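Local coordinates for protein ornithine carbamoyltransferase (PDB 3GRF) that probably catalyses the transfer of a carbamoyl group between carbamoyl phosphate and ornithine in the arginine degradation pathway of the parasite Giardia, at residues R8-T12 with I13-C17; F263-D266 with D267-A271; F279-C282 with L283-R287. One frame throughout, in Å; residues are numbered along the deposited sequence.

Three local contacts, a turn, a helix start and a loop after a strand, are each partly buried. Contact 1 lies in the carbamoyl-phosphate-binding domain, contacts 2 and 3 in the ornithine-binding one, on the other side of the chain's centre; the centres of contacts 1 and 2 are about 33 Å apart. Contact 2 is the most peripheral, a helix start resting on a parallel sheet. Contact 3 follows strand 278-281, one of that sheet's outermost strands within the chain, and contacts 2 and 3 touch where Met270 CE meets Phe279 CB at 3.5 Å. Their chemistry differs: a methyl-filled bend in contact 1, a carboxylate cap with an apolar staple in contact 2, and a tight backbone turn beside a subunit boundary in contact 3.

Contact 1 of 3, residues R8-T12 with I13-C17; sequences RHLLT and ISALC
Leu10 and Leu16 meet at a slant, one methyl against a branch point: Leu10 CD1 lies 3.9 Å from Leu16 CG. Leu10 has its CG anti to the backbone N (chi1 -173°), which carries CD1 over the bend of the chain, where it also packs on Ala15 CB at 3.9 Å. The Ala15 methyl points into the concave side of segment 8-12. Ala15 CB sits 3.2 Å from Thr12 O and 3.8 Å from His9 O, so two carbonyls and a leucine methyl line its surroundings.

The turn itself is a short 3-10 segment, 13-15, leading to helix 18-33, for which Cys17 is the N-cap residue. Ala15 N donates to Thr12 O, and Leu16 N to Ile13 O, one residue further on. Before the turn, backbone bonds of Leu10 to Cys125 and Asn127 lay the chain alongside strand 125-127 in the parallel sheet of the carbamoyl-phosphate-binding domain, while Leu10 packs on Val317 and Phe321 of helix 303-322.

Polar groups border the apolar centre. Arg8 bends at chi2 and chi3 to lay the edge of its guanidinium beside the end of the turn; Ala15 O lies near the guanidinium plane, 2.9 Å from Arg8 NH1, and Arg8 NH2 is salt-bridged to Glu20. On the far flank Thr12 and Ser14 bring their hydroxyls together, OG1 of Thr12 being 3.0 Å from OG of Ser14. Ser14 OG hydrogen-bonds Glu208, and both side chains touch Arg180 of helix 173-185.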
ATOM      1  N   ARG A   8      12.035 -22.353  -8.120  1.00 37.66           N
ATOM      2  CA  ARG A   8      11.835 -22.835  -6.743  1.00 40.10           C
ATOM      3  C   ARG A   8      10.794 -22.021  -5.999  1.00 38.18           C
ATOM      4  O   ARG A   8      10.875 -20.794  -5.961  1.00 39.03           O
ATOM      5  CB  ARG A   8      13.151 -22.856  -5.939  1.00 37.19           C
ATOM      6  CG  ARG A   8      13.997 -24.070  -6.193  1.00 44.41           C
ATOM      7  CD  ARG A   8      14.092 -24.931  -4.942  1.00 51.56           C
ATOM      8  NE  ARG A   8      15.388 -24.739  -4.312  1.00 48.14           N
ATOM      9  CZ  ARG A   8      15.701 -25.001  -3.048  1.00 43.44           C
ATOM     10  NH1 ARG A   8      14.828 -25.494  -2.172  1.00 38.64           N
ATOM     11  NH2 ARG A   8      16.928 -24.753  -2.670  1.00 44.46           N
ATOM     12  N   HIS A   9       9.862 -22.744  -5.376  1.00 32.97           N
ATOM     13  CA  HIS A   9       8.777 -22.221  -4.574  1.00 34.55           C
ATOM     14  C   HIS A   9       9.021 -22.582  -3.104  1.00 34.19           C
ATOM     15  O   HIS A   9      10.053 -23.174  -2.775  1.00 30.31           O
ATOM     16  CB  HIS A   9       7.453 -22.827  -5.037  1.00 34.09           C
ATOM     17  CG  HIS A   9       7.067 -22.300  -6.443  1.00 44.31           C
ATOM     18  ND1 HIS A   9       6.745 -20.970  -6.648  1.00 40.37           N
ATOM     19  CD2 HIS A   9       6.969 -22.900  -7.654  1.00 40.35           C
ATOM     20  CE1 HIS A   9       6.458 -20.780  -7.921  1.00 49.36           C
ATOM     21  NE2 HIS A   9       6.588 -21.937  -8.554  1.00 43.69           N
ATOM     22  N   LEU A  10       8.080 -22.255  -2.237  1.00 35.06           N
ATOM     23  CA  LEU A  10       8.144 -22.578  -0.819  1.00 32.63           C
ATOM     24  C   LEU A  10       6.702 -22.711  -0.410  1.00 36.49           C
ATOM     25  O   LEU A  10       6.090 -21.776   0.103  1.00 36.19           O
ATOM     26  CB  LEU A  10       8.841 -21.452   0.009  1.00 37.11           C
ATOM     27  CG  LEU A  10       9.145 -21.664   1.500  1.00 34.19           C
ATOM     28  CD1 LEU A  10      10.286 -22.655   1.690  1.00 38.65           C
ATOM     29  CD2 LEU A  10       9.491 -20.344   2.183  1.00 28.54           C
ATOM     30  N   LEU A  11       6.141 -23.890  -0.642  1.00 31.86           N
ATOM     31  CA  LEU A  11       4.760 -24.166  -0.330  1.00 33.22           C
ATOM     32  C   LEU A  11       4.640 -24.828   1.053  1.00 32.99           C
ATOM     33  O   LEU A  11       3.593 -24.751   1.696  1.00 32.51           O
ATOM     34  CB  LEU A  11       4.136 -25.044  -1.421  1.00 35.70           C
ATOM     35  CG  LEU A  11       4.047 -24.601  -2.907  1.00 45.92           C
ATOM     36  CD1 LEU A  11       2.676 -24.954  -3.447  1.00 40.79           C
ATOM     37  CD2 LEU A  11       4.312 -23.118  -3.187  1.00 51.34           C
ATOM     38  N   THR A  12       5.734 -25.465   1.487  1.00 24.89           N
ATOM     39  CA  THR A  12       5.862 -26.036   2.817  1.00 28.24           C
ATOM     40  C   THR A  12       7.324 -25.901   3.167  1.00 30.15           C
ATOM     41  O   THR A  12       8.131 -25.532   2.305  1.00 28.95           O
ATOM     42  CB  THR A  12       5.339 -27.533   2.907  1.00 36.98           C
ATOM     43  OG1 THR A  12       6.202 -28.443   2.230  1.00 32.23           O
ATOM     44  CG2 THR A  12       3.978 -27.672   2.290  1.00 25.68           C
ATOM     45  N   ILE A  13       7.678 -26.176   4.416  1.00 27.74           N
ATOM     46  CA  ILE A  13       9.059 -25.915   4.821  1.00 31.63           C
ATOM     47  C   ILE A  13      10.018 -26.975   4.294  1.00 31.03           C
ATOM     48  O   ILE A  13      11.220 -26.703   4.146  1.00 37.27           O
ATOM     49  CB  ILE A  13       9.201 -25.659   6.348  1.00 29.11           C
ATOM     50  CG1 ILE A  13      10.469 -24.854   6.614  1.00 33.17           C
ATOM     51  CG2 ILE A  13       9.179 -26.984   7.154  1.00 30.84           C
ATOM     52  CD1 ILE A  13      10.431 -23.440   6.086  1.00 29.75           C
ATOM     53  N   SER A  14       9.522 -28.136   3.974  1.00 29.40           N
ATOM     54  CA  SER A  14      10.203 -29.281   3.384  1.00 31.52           C
ATOM     55  C   SER A  14      10.478 -29.058   1.873  1.00 30.41           C
ATOM     56  O   SER A  14      10.865 -29.999   1.174  1.00 33.16           O
ATOM     57  CB  SER A  14       9.394 -30.549   3.626  1.00 37.79           C
ATOM     58  OG  SER A  14       8.195 -30.534   2.866  1.00 37.16           O
ATOM     59  N   ALA A  15      10.222 -27.838   1.399  1.00 28.14           N
ATOM     60  CA  ALA A  15      10.660 -27.387   0.084  1.00 24.34           C
ATOM     61  C   ALA A  15      12.175 -27.147   0.223  1.00 29.17           C
ATOM     62  O   ALA A  15      12.884 -27.056  -0.771  1.00 36.51           O
ATOM     63  CB  ALA A  15       9.926 -26.038  -0.314  1.00 25.40           C
ATOM     64  N   LEU A  16      12.639 -27.031   1.468  1.00 24.98           N
ATOM     65  CA  LEU A  16      14.055 -26.808   1.779  1.00 31.48           C
ATOM     66  C   LEU A  16      14.731 -28.093   2.263  1.00 34.77           C
ATOM     67  O   LEU A  16      14.125 -28.907   2.979  1.00 30.62           O
ATOM     68  CB  LEU A  16      14.187 -25.760   2.887  1.00 32.00           C
ATOM     69  CG  LEU A  16      13.617 -24.350   2.720  1.00 35.32           C
ATOM     70  CD1 LEU A  16      13.776 -23.554   4.002  1.00 26.15           C
ATOM     71  CD2 LEU A  16      14.349 -23.634   1.606  1.00 31.27           C
ATOM     72  N   CYS A  17      16.005 -28.261   1.926  1.00 24.52           N
ATOM     73  CA  CYS A  17      16.767 -29.354   2.491  1.00 31.04           C
ATOM     74  C   CYS A  17      17.175 -28.819   3.812  1.00 36.02           C
ATOM     75  O   CYS A  17      16.994 -27.621   4.051  1.00 30.56           O
ATOM     76  CB  CYS A  17      17.980 -29.670   1.623  1.00 41.97           C
ATOM     77  SG  CYS A  17      19.266 -28.489   1.855  1.00 52.25           S
TER

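Contact 2 of 3, residues F263-D266 with D267-A271; sequences FQVD and DAVMA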
ATOM      1  N   PHE A 263      -6.125 -30.904  26.375  1.00 36.57           N
ATOM      2  CA  PHE A 263      -4.889 -30.516  25.704  1.00 36.92           C
ATOM      3  C   PHE A 263      -4.560 -29.078  25.809  1.00 35.19           C
ATOM      4  O   PHE A 263      -3.695 -28.580  25.082  1.00 35.48           O
ATOM      5  CB  PHE A 263      -4.858 -31.001  24.259  1.00 33.12           C
ATOM      6  CG  PHE A 263      -4.732 -32.476  24.187  1.00 39.41           C
ATOM      7  CD1 PHE A 263      -3.480 -33.077  24.161  1.00 25.80           C
ATOM      8  CD2 PHE A 263      -5.854 -33.276  24.281  1.00 25.50           C
ATOM      9  CE1 PHE A 263      -3.359 -34.455  24.141  1.00 34.24           C
ATOM     10  CE2 PHE A 263      -5.746 -34.669  24.273  1.00 31.64           C
ATOM     11  CZ  PHE A 263      -4.505 -35.259  24.226  1.00 31.73           C
ATOM     12  N   GLN A 264      -5.220 -28.423  26.751  1.00 28.00           N
ATOM     13  CA  GLN A 264      -4.923 -27.031  27.089  1.00 33.74           C
ATOM     14  C   GLN A 264      -3.557 -26.985  27.722  1.00 26.81           C
ATOM     15  O   GLN A 264      -3.283 -27.770  28.637  1.00 27.48           O
ATOM     16  CB  GLN A 264      -5.938 -26.546  28.113  1.00 31.22           C
ATOM     17  CG  GLN A 264      -5.659 -25.140  28.629  1.00 27.60           C
ATOM     18  CD  GLN A 264      -6.826 -24.604  29.365  1.00 36.33           C
ATOM     19  OE1 GLN A 264      -7.061 -24.973  30.496  1.00 34.37           O
ATOM     20  NE2 GLN A 264      -7.605 -23.773  28.708  1.00 33.88           N
ATOM     21  N   VAL A 265      -2.682 -26.091  27.271  1.00 31.25           N
ATOM     22  CA  VAL A 265      -1.398 -25.974  27.971  1.00 33.13           C
ATOM     23  C   VAL A 265      -1.578 -25.131  29.255  1.00 33.84           C
ATOM     24  O   VAL A 265      -1.690 -23.921  29.192  1.00 27.91           O
ATOM     25  CB  VAL A 265      -0.214 -25.471  27.064  1.00 33.22           C
ATOM     26  CG1 VAL A 265       1.038 -25.434  27.842  1.00 34.57           C
ATOM     27  CG2 VAL A 265      -0.015 -26.369  25.822  1.00 22.84           C
ATOM     28  N   ASP A 266      -1.642 -25.801  30.407  1.00 35.28           N
ATOM     29  CA  ASP A 266      -1.743 -25.131  31.724  1.00 42.17           C
ATOM     30  C   ASP A 266      -0.455 -25.251  32.577  1.00 35.48           C
ATOM     31  O   ASP A 266       0.602 -25.683  32.081  1.00 39.67           O
ATOM     32  CB  ASP A 266      -3.003 -25.631  32.490  1.00 30.25           C
ATOM     33  CG  ASP A 266      -2.977 -27.150  32.780  1.00 37.70           C
ATOM     34  OD1 ASP A 266      -3.994 -27.667  33.210  1.00 42.68           O
ATOM     35  OD2 ASP A 266      -1.959 -27.846  32.611  1.00 38.26           O
ATOM     36  N   ASP A 267      -0.540 -24.874  33.852  1.00 34.02           N
ATOM     37  CA  ASP A 267       0.629 -24.854  34.738  1.00 36.19           C
ATOM     38  C   ASP A 267       1.113 -26.296  34.989  1.00 39.50           C
ATOM     39  O   ASP A 267       2.321 -26.536  35.098  1.00 39.25           O
ATOM     40  CB  ASP A 267       0.294 -24.181  36.084  1.00 37.28           C
ATOM     41  CG  ASP A 267       0.195 -22.636  36.017  1.00 39.95           C
ATOM     42  OD1 ASP A 267       0.593 -21.988  35.035  1.00 43.38           O
ATOM     43  OD2 ASP A 267      -0.271 -22.044  37.017  1.00 42.41           O
ATOM     44  N   ALA A 268       0.178 -27.253  35.097  1.00 33.06           N
ATOM     45  CA  ALA A 268       0.552 -28.655  35.352  1.00 41.23           C
ATOM     46  C   ALA A 268       1.227 -29.259  34.133  1.00 36.77           C
ATOM     47  O   ALA A 268       2.086 -30.136  34.253  1.00 48.04           O
ATOM     48  CB  ALA A 268      -0.676 -29.495  35.698  1.00 30.85           C
ATOM     49  N   VAL A 269       0.820 -28.807  32.959  1.00 31.93           N
ATOM     50  CA  VAL A 269       1.477 -29.234  31.727  1.00 33.33           C
ATOM     51  C   VAL A 269       2.913 -28.691  31.726  1.00 30.44           C
ATOM     52  O   VAL A 269       3.851 -29.457  31.540  1.00 34.24           O
ATOM     53  CB  VAL A 269       0.658 -28.844  30.428  1.00 32.18           C
ATOM     54  CG1 VAL A 269       1.508 -28.959  29.181  1.00 32.03           C
ATOM     55  CG2 VAL A 269      -0.560 -29.754  30.248  1.00 25.12           C
ATOM     56  N   MET A 270       3.090 -27.383  31.941  1.00 33.74           N
ATOM     57  CA  MET A 270       4.427 -26.769  31.928  1.00 32.31           C
ATOM     58  C   MET A 270       5.353 -27.275  33.056  1.00 39.02           C
ATOM     59  O   MET A 270       6.582 -27.369  32.868  1.00 36.15           O
ATOM     60  CB  MET A 270       4.348 -25.233  31.931  1.00 29.07           C
ATOM     61  CG  MET A 270       3.670 -24.643  30.691  1.00 31.85           C
ATOM     62  SD  MET A 270       4.531 -25.026  29.121  1.00 32.81           S
ATOM     63  CE  MET A 270       5.941 -23.835  29.253  1.00 35.61           C
ATOM     64  N   ALA A 271       4.750 -27.620  34.202  1.00 32.82           N
ATOM     65  CA  ALA A 271       5.466 -28.235  35.332  1.00 44.39           C
ATOM     66  C   ALA A 271       6.114 -29.584  35.041  1.00 37.82           C
ATOM     67  O   ALA A 271       6.944 -30.037  35.808  1.00 38.76           O
ATOM     68  CB  ALA A 271       4.561 -28.322  36.591  1.00 41.25           C
TER
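Asp266 turns its CG between the backbone N and the carbonyl carbon (chi1 61°), folding the carboxylate back over the first turn of helix 267-270 and bringing OD2 to Val269 N. Val265, with CG1 anti to its own N (chi1 -178°), sends that methyl forward along the chain to meet Val269 and Met270. Together these make an N-cap with a hydrophobic staple: Asp266 is the cap residue, and the apolar residue before it pairs with Met270, four residues beyond the cap.

In the cap, Val269 N donates to Asp266 OD2 at 3.0 Å, approaching the oxygen almost in line with its C-O bond, with an N-H...O angle of 148°. The same Asp266 OD2 is 3.3 Å from Ala268 N, so it faces the first turn's amides; their dipoles would be expected to stabilise a negative carboxylate here. The backbone of Asp266 takes part as well, its carbonyl O accepting a straighter bond from Met270 N.

In the staple Val265 CG1 touches Met270 SD at 3.7 Å; the same methyl also packs on Val269 CG1, at 3.8 Å, and the two valine side chains lie roughly perpendicular. Met270 bends at both chi2 and chi3, which keeps its sulfur close to the valine. This apolar side rests on the Rossmann-like sheet of the ornithine-binding region: Val265 and Met270 both pack on Val238 and on Phe279, from strands 237-240 and 278-281. Backbone bonds from Val265 to Glu290 and Thr292 fix the approach to the cap. On the polar side, Val269 CG2 closes against the carboxylate, 3.3 Å from Asp266 OD2.

Contact 3 of 3, residues F279-C282 with L283-R287; sequences FMNC and LPATR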
ATOM      1  N   PHE A 279       7.843 -21.700  26.161  1.00 28.90           N
ATOM      2  CA  PHE A 279       6.479 -21.867  25.642  1.00 21.90           C
ATOM      3  C   PHE A 279       6.310 -20.936  24.384  1.00 30.34           C
ATOM      4  O   PHE A 279       6.729 -19.766  24.400  1.00 24.23           O
ATOM      5  CB  PHE A 279       5.447 -21.519  26.729  1.00 25.53           C
ATOM      6  CG  PHE A 279       4.095 -21.373  26.190  1.00 25.90           C
ATOM      7  CD1 PHE A 279       3.323 -22.526  25.945  1.00 19.01           C
ATOM      8  CD2 PHE A 279       3.610 -20.120  25.831  1.00 29.64           C
ATOM      9  CE1 PHE A 279       2.050 -22.407  25.344  1.00 33.63           C
ATOM     10  CE2 PHE A 279       2.324 -19.980  25.235  1.00 33.48           C
ATOM     11  CZ  PHE A 279       1.563 -21.117  24.985  1.00 27.97           C
ATOM     12  N   MET A 280       5.734 -21.484  23.300  1.00 22.63           N
ATOM     13  CA  MET A 280       5.535 -20.804  22.030  1.00 24.38           C
ATOM     14  C   MET A 280       4.076 -20.934  21.576  1.00 29.60           C
ATOM     15  O   MET A 280       3.435 -21.926  21.910  1.00 31.01           O
ATOM     16  CB  MET A 280       6.424 -21.470  20.991  1.00 23.57           C
ATOM     17  CG  MET A 280       7.877 -21.305  21.322  1.00 27.59           C
ATOM     18  SD  MET A 280       9.023 -21.911  20.054  1.00 29.81           S
ATOM     19  CE  MET A 280       9.024 -20.598  18.829  1.00 24.47           C
ATOM     20  N   ASN A 281       3.581 -19.952  20.818  1.00 26.63           N
ATOM     21  CA  ASN A 281       2.230 -19.973  20.178  1.00 27.02           C
ATOM     22  C   ASN A 281       2.348 -18.947  19.040  1.00 34.59           C
ATOM     23  O   ASN A 281       2.704 -17.752  19.270  1.00 26.66           O
ATOM     24  CB  ASN A 281       1.142 -19.566  21.234  1.00 24.36           C
ATOM     25  CG  ASN A 281      -0.311 -19.508  20.682  1.00 39.52           C
ATOM     26  OD1 ASN A 281      -1.259 -19.675  21.436  1.00 38.96           O
ATOM     27  ND2 ASN A 281      -0.478 -19.264  19.397  1.00 28.44           N
ATOM     28  N   CYS A 282       2.093 -19.382  17.807  1.00 29.11           N
ATOM     29  CA  CYS A 282       2.297 -18.513  16.651  1.00 32.39           C
ATOM     30  C   CYS A 282       1.338 -17.317  16.627  1.00 33.23           C
ATOM     31  O   CYS A 282       1.569 -16.358  15.886  1.00 30.54           O
ATOM     32  CB  CYS A 282       2.215 -19.335  15.366  1.00 29.17           C
ATOM     33  SG  CYS A 282       0.699 -20.324  15.182  1.00 33.50           S
ATOM     34  N   LEU A 283       0.280 -17.373  17.441  1.00 26.14           N
ATOM     35  CA  LEU A 283      -0.762 -16.314  17.527  1.00 37.52           C
ATOM     36  C   LEU A 283      -1.769 -16.356  16.359  1.00 41.45           C
ATOM     37  O   LEU A 283      -1.485 -16.944  15.332  1.00 39.61           O
ATOM     38  CB  LEU A 283      -0.173 -14.898  17.706  1.00 37.53           C
ATOM     39  CG  LEU A 283       0.767 -14.652  18.903  1.00 40.81           C
ATOM     40  CD1 LEU A 283       1.388 -13.240  18.898  1.00 32.11           C
ATOM     41  CD2 LEU A 283       0.065 -14.965  20.239  1.00 36.91           C
ATOM     42  N   PRO A 284      -2.969 -15.767  16.528  1.00 44.29           N
ATOM     43  CA  PRO A 284      -3.571 -15.124  17.708  1.00 48.47           C
ATOM     44  C   PRO A 284      -3.760 -16.071  18.903  1.00 45.87           C
ATOM     45  O   PRO A 284      -4.169 -17.235  18.726  1.00 40.21           O
ATOM     46  CB  PRO A 284      -4.930 -14.650  17.183  1.00 48.83           C
ATOM     47  CG  PRO A 284      -5.211 -15.552  16.044  1.00 52.10           C
ATOM     48  CD  PRO A 284      -3.893 -15.730  15.381  1.00 49.71           C
ATOM     49  N   ALA A 285      -3.422 -15.577  20.093  1.00 39.49           N
ATOM     50  CA  ALA A 285      -3.602 -16.305  21.351  1.00 38.00           C
ATOM     51  C   ALA A 285      -4.981 -16.047  21.966  1.00 44.83           C
ATOM     52  O   ALA A 285      -5.408 -14.893  22.085  1.00 45.13           O
ATOM     53  CB  ALA A 285      -2.521 -15.905  22.350  1.00 34.34           C
ATOM     54  N   THR A 286      -5.665 -17.119  22.369  1.00 38.24           N
ATOM     55  CA  THR A 286      -6.867 -17.013  23.201  1.00 44.88           C
ATOM     56  C   THR A 286      -6.616 -17.602  24.594  1.00 37.41           C
ATOM     57  O   THR A 286      -6.574 -18.830  24.785  1.00 32.01           O
ATOM     58  CB  THR A 286      -8.083 -17.683  22.526  1.00 37.00           C
ATOM     59  OG1 THR A 286      -8.199 -17.184  21.195  1.00 38.88           O
ATOM     60  CG2 THR A 286      -9.368 -17.385  23.273  1.00 45.16           C
ATOM     61  N   ARG A 287      -6.484 -16.698  25.558  1.00 35.99           N
ATOM     62  CA  ARG A 287      -5.958 -17.003  26.898  1.00 41.25           C
ATOM     63  C   ARG A 287      -6.624 -18.072  27.706  1.00 39.45           C
ATOM     64  O   ARG A 287      -6.017 -18.529  28.667  1.00 61.37           O
ATOM     65  CB  ARG A 287      -5.876 -15.761  27.768  1.00 40.62           C
ATOM     66  CG  ARG A 287      -4.624 -14.954  27.521  1.00 50.93           C
ATOM     67  CD  ARG A 287      -4.940 -13.632  26.853  1.00 58.86           C
ATOM     68  NE  ARG A 287      -3.822 -13.077  26.070  1.00 60.49           N
ATOM     69  CZ  ARG A 287      -2.606 -12.877  26.567  1.00 53.85           C
ATOM     70  NH1 ARG A 287      -2.350 -13.211  27.830  1.00 54.17           N
ATOM     71  NH2 ARG A 287      -1.652 -12.370  25.812  1.00 40.47           N
TER
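The Asn-Cys-Leu-Pro sequence following strand 278-281 corresponds to the HCLP motif of ornithine carbamoyltransferases, a loop that in relatives helps to form the ornithine site. As in that family, the Leu283-Pro284 peptide is cis. The chain leaves the parallel sheet here and doubles back, so that Asn281 and Leu283 meet.

Asn281 stretches its amide across the inside of the turn, with CG anti to the backbone N (chi1 178°) and 3.9 Å from Leu283 N. One end of the amide lies toward Leu283 N and the other, loosely, toward the Ala285 methyl, while Leu283 folds a branch back toward Asn281, its CD2 4.0 Å from Asn281 O. Leu283 also packs on Val96 of a second subunit, and Arg287 is salt-bridged both to Asp297 of its own chain and to Asp92 of that subunit, placing the loop at the subunit boundary.

Cys282 holds its thiol between the backbone N and the carbonyl carbon (chi1 54°), with SG 3.7 Å from Leu283 N. Leu283 itself has a positive phi of 78°, which presses its CB to within 2.9 Å of Cys282 O.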